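Local atomic coordinates of tryptophan synthase alpha-subunit (Pyrococcus furiosus, PDB entry 1GEQ), a protein that cleaves indoleglycerol phosphate to indole and glyceraldehyde 3-phosphate, the aldol-cleavage half of the last step of tryptophan biosynthesis. Residues P44-K49 against M86-P91. Sequence-based numbering, arbitrary orientation.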
ATOM      1  N   PRO A  44       7.007  10.618  -7.958  1.00 31.13           N
ATOM      2  CA  PRO A  44       6.400  10.203  -6.686  1.00 29.54           C
ATOM      3  C   PRO A  44       6.673  11.229  -5.583  1.00 28.84           C
ATOM      4  O   PRO A  44       7.339  10.923  -4.598  1.00 27.03           O
ATOM      5  CB  PRO A  44       7.085   8.865  -6.402  1.00 29.04           C
ATOM      6  CG  PRO A  44       8.464   9.078  -6.974  1.00 30.14           C
ATOM      7  CD  PRO A  44       8.166   9.767  -8.296  1.00 30.66           C
ATOM      8  N   ILE A  45       6.135  12.434  -5.746  1.00 29.44           N
ATOM      9  CA  ILE A  45       6.359  13.517  -4.795  1.00 30.60           C
ATOM     10  C   ILE A  45       5.808  13.348  -3.379  1.00 31.62           C
ATOM     11  O   ILE A  45       6.134  14.141  -2.501  1.00 30.40           O
ATOM     12  CB  ILE A  45       5.815  14.856  -5.330  1.00 32.41           C
ATOM     13  CG1 ILE A  45       4.285  14.811  -5.368  1.00 34.41           C
ATOM     14  CG2 ILE A  45       6.376  15.131  -6.724  1.00 32.53           C
ATOM     15  CD1 ILE A  45       3.632  16.166  -5.519  1.00 35.58           C
ATOM     16  N   ALA A  46       4.973  12.342  -3.148  1.00 29.90           N
ATOM     17  CA  ALA A  46       4.407  12.145  -1.818  1.00 28.72           C
ATOM     18  C   ALA A  46       5.113  11.034  -1.056  1.00 28.95           C
ATOM     19  O   ALA A  46       4.780  10.754   0.098  1.00 31.60           O
ATOM     20  CB  ALA A  46       2.912  11.832  -1.929  1.00 28.23           C
ATOM     21  N   ASP A  47       6.091  10.401  -1.687  1.00 27.77           N
ATOM     22  CA  ASP A  47       6.813   9.306  -1.051  1.00 25.02           C
ATOM     23  C   ASP A  47       8.166   9.692  -0.489  1.00 26.10           C
ATOM     24  O   ASP A  47       8.748  10.718  -0.866  1.00 23.58           O
ATOM     25  CB  ASP A  47       7.012   8.151  -2.043  1.00 24.59           C
ATOM     26  CG  ASP A  47       5.761   7.318  -2.220  1.00 25.03           C
ATOM     27  OD1 ASP A  47       5.138   7.406  -3.296  1.00 24.30           O
ATOM     28  OD2 ASP A  47       5.410   6.584  -1.274  1.00 25.66           O
ATOM     29  N   GLY A  48       8.660   8.853   0.419  1.00 23.52           N
ATOM     30  CA  GLY A  48       9.967   9.072   1.008  1.00 25.98           C
ATOM     31  C   GLY A  48      11.030   8.653   0.003  1.00 26.33           C
ATOM     32  O   GLY A  48      10.717   8.015  -1.010  1.00 26.03           O
ATOM     33  N   LYS A  49      12.284   8.989   0.282  1.00 27.13           N
ATOM     34  CA  LYS A  49      13.387   8.678  -0.627  1.00 28.67           C
ATOM     35  C   LYS A  49      13.517   7.216  -1.043  1.00 26.98           C
ATOM     36  O   LYS A  49      13.655   6.916  -2.229  1.00 26.50           O
ATOM     37  CB  LYS A  49      14.705   9.174  -0.015  1.00 33.74           C
ATOM     38  CG  LYS A  49      15.971   8.729  -0.754  1.00 41.14           C
ATOM     39  CD  LYS A  49      17.153   9.647  -0.429  1.00 46.96           C
ATOM     40  CE  LYS A  49      18.475   8.889  -0.353  1.00 50.98           C
ATOM     41  NZ  LYS A  49      18.656   8.183   0.951  1.00 54.78           N
ATOM     42  N   MET A  86      -1.722   0.569  -5.328  1.00 23.13           N
ATOM     43  CA  MET A  86      -1.409   1.942  -4.935  1.00 26.15           C
ATOM     44  C   MET A  86      -0.870   2.677  -6.164  1.00 26.59           C
ATOM     45  O   MET A  86       0.045   2.195  -6.842  1.00 25.39           O
ATOM     46  CB  MET A  86      -0.375   1.946  -3.807  1.00 29.86           C
ATOM     47  CG  MET A  86      -0.139   3.311  -3.187  1.00 41.25           C
ATOM     48  SD  MET A  86       1.020   3.242  -1.800  1.00 50.74           S
ATOM     49  CE  MET A  86       1.538   4.974  -1.669  1.00 50.74           C
ATOM     50  N   THR A  87      -1.423   3.847  -6.450  1.00 25.16           N
ATOM     51  CA  THR A  87      -0.993   4.575  -7.635  1.00 25.75           C
ATOM     52  C   THR A  87      -1.216   6.073  -7.549  1.00 25.52           C
ATOM     53  O   THR A  87      -2.017   6.552  -6.749  1.00 22.51           O
ATOM     54  CB  THR A  87      -1.767   4.072  -8.877  1.00 25.85           C
ATOM     55  OG1 THR A  87      -1.271   4.708 -10.065  1.00 25.52           O
ATOM     56  CG2 THR A  87      -3.245   4.399  -8.729  1.00 24.24           C
ATOM     57  N   TYR A  88      -0.493   6.805  -8.388  1.00 25.60           N
ATOM     58  CA  TYR A  88      -0.669   8.242  -8.476  1.00 25.16           C
ATOM     59  C   TYR A  88      -1.799   8.403  -9.498  1.00 25.88           C
ATOM     60  O   TYR A  88      -2.099   7.459 -10.234  1.00 24.03           O
ATOM     61  CB  TYR A  88       0.624   8.918  -8.942  1.00 23.57           C
ATOM     62  CG  TYR A  88       1.585   9.128  -7.799  1.00 24.77           C
ATOM     63  CD1 TYR A  88       2.264   8.053  -7.220  1.00 22.59           C
ATOM     64  CD2 TYR A  88       1.774  10.397  -7.254  1.00 25.41           C
ATOM     65  CE1 TYR A  88       3.104   8.238  -6.131  1.00 24.94           C
ATOM     66  CE2 TYR A  88       2.616  10.591  -6.157  1.00 25.27           C
ATOM     67  CZ  TYR A  88       3.274   9.511  -5.602  1.00 25.23           C
ATOM     68  OH  TYR A  88       4.110   9.712  -4.526  1.00 25.16           O
ATOM     69  N   TYR A  89      -2.422   9.578  -9.544  1.00 28.53           N
ATOM     70  CA  TYR A  89      -3.559   9.814 -10.440  1.00 33.26           C
ATOM     71  C   TYR A  89      -3.292   9.869 -11.948  1.00 33.84           C
ATOM     72  O   TYR A  89      -4.134   9.428 -12.736  1.00 34.47           O
ATOM     73  CB  TYR A  89      -4.297  11.091 -10.017  1.00 36.08           C
ATOM     74  CG  TYR A  89      -5.696  11.221 -10.596  1.00 38.55           C
ATOM     75  CD1 TYR A  89      -6.624  10.196 -10.441  1.00 40.10           C
ATOM     76  CD2 TYR A  89      -6.099  12.377 -11.262  1.00 40.97           C
ATOM     77  CE1 TYR A  89      -7.925  10.316 -10.925  1.00 42.85           C
ATOM     78  CE2 TYR A  89      -7.402  12.511 -11.753  1.00 42.78           C
ATOM     79  CZ  TYR A  89      -8.306  11.474 -11.579  1.00 43.46           C
ATOM     80  OH  TYR A  89      -9.591  11.590 -12.060  1.00 48.80           O
ATOM     81  N   ASN A  90      -2.146  10.409 -12.349  1.00 36.00           N
ATOM     82  CA  ASN A  90      -1.807  10.525 -13.769  1.00 37.68           C
ATOM     83  C   ASN A  90      -2.111   9.272 -14.595  1.00 37.17           C
ATOM     84  O   ASN A  90      -2.852   9.334 -15.569  1.00 38.18           O
ATOM     85  CB  ASN A  90      -0.333  10.918 -13.923  1.00 38.61           C
ATOM     86  CG  ASN A  90       0.110  10.987 -15.377  1.00 41.40           C
ATOM     87  OD1 ASN A  90      -0.468  11.717 -16.184  1.00 42.83           O
ATOM     88  ND2 ASN A  90       1.144  10.225 -15.716  1.00 42.02           N
ATOM     89  N   PRO A  91      -1.541   8.122 -14.214  1.00 37.79           N
ATOM     90  CA  PRO A  91      -1.784   6.878 -14.957  1.00 39.85           C
ATOM     91  C   PRO A  91      -3.278   6.551 -15.123  1.00 42.05           C
ATOM     92  O   PRO A  91      -3.777   6.409 -16.242  1.00 43.66           O
ATOM     93  CB  PRO A  91      -1.070   5.831 -14.110  1.00 38.73           C
ATOM     94  CG  PRO A  91       0.039   6.613 -13.462  1.00 38.90           C
ATOM     95  CD  PRO A  91      -0.662   7.875 -13.059  1.00 36.92           C
TER
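The hydroxyl OH of Y88 is held by two groups of the turn P44-D47: it donates a hydrogen bond to OD1 of D47 (2.8 Å) and accepts one from the backbone N of A46 (3.1 Å, N-H...O angle 149°). Both partners lie at the edge of the phenol ring, near its plane. The carboxylate is turned 57° from that ring, and the hydroxyl meets OD1 from above the carboxylate plane. Tyrosine suits the place because its long side chain, with a rigid ring, carries one oxygen that can donate and accept at once. With CG beside the backbone N and anti to the carbonyl carbon (chi1 -82°), the ring reaches across from the end of strand 83-87 to the type I turn, closed by D47 N to P44 O. P44 supplies a stiff apolar neighbour, its CB 3.9 Å from CZ of Y88, and the small CB of A46 comes within 3.6 Å of Y88 OH. Long, unbranched and apolar, M86 reaches from the strand to border two carboxylates: its CE lies 4.2 Å from OD2 of D47, and its side chain is also beside E36, the other proton acceptor of this TIM barrel. D47, whose carboxylate offers the hydroxyl an acceptor, is itself an active-site proton acceptor; the hydrogen bond from Y88 therefore probably helps to orient a catalytic carboxylate, while the bond from A46 ties the same hydroxyl to the loop's backbone.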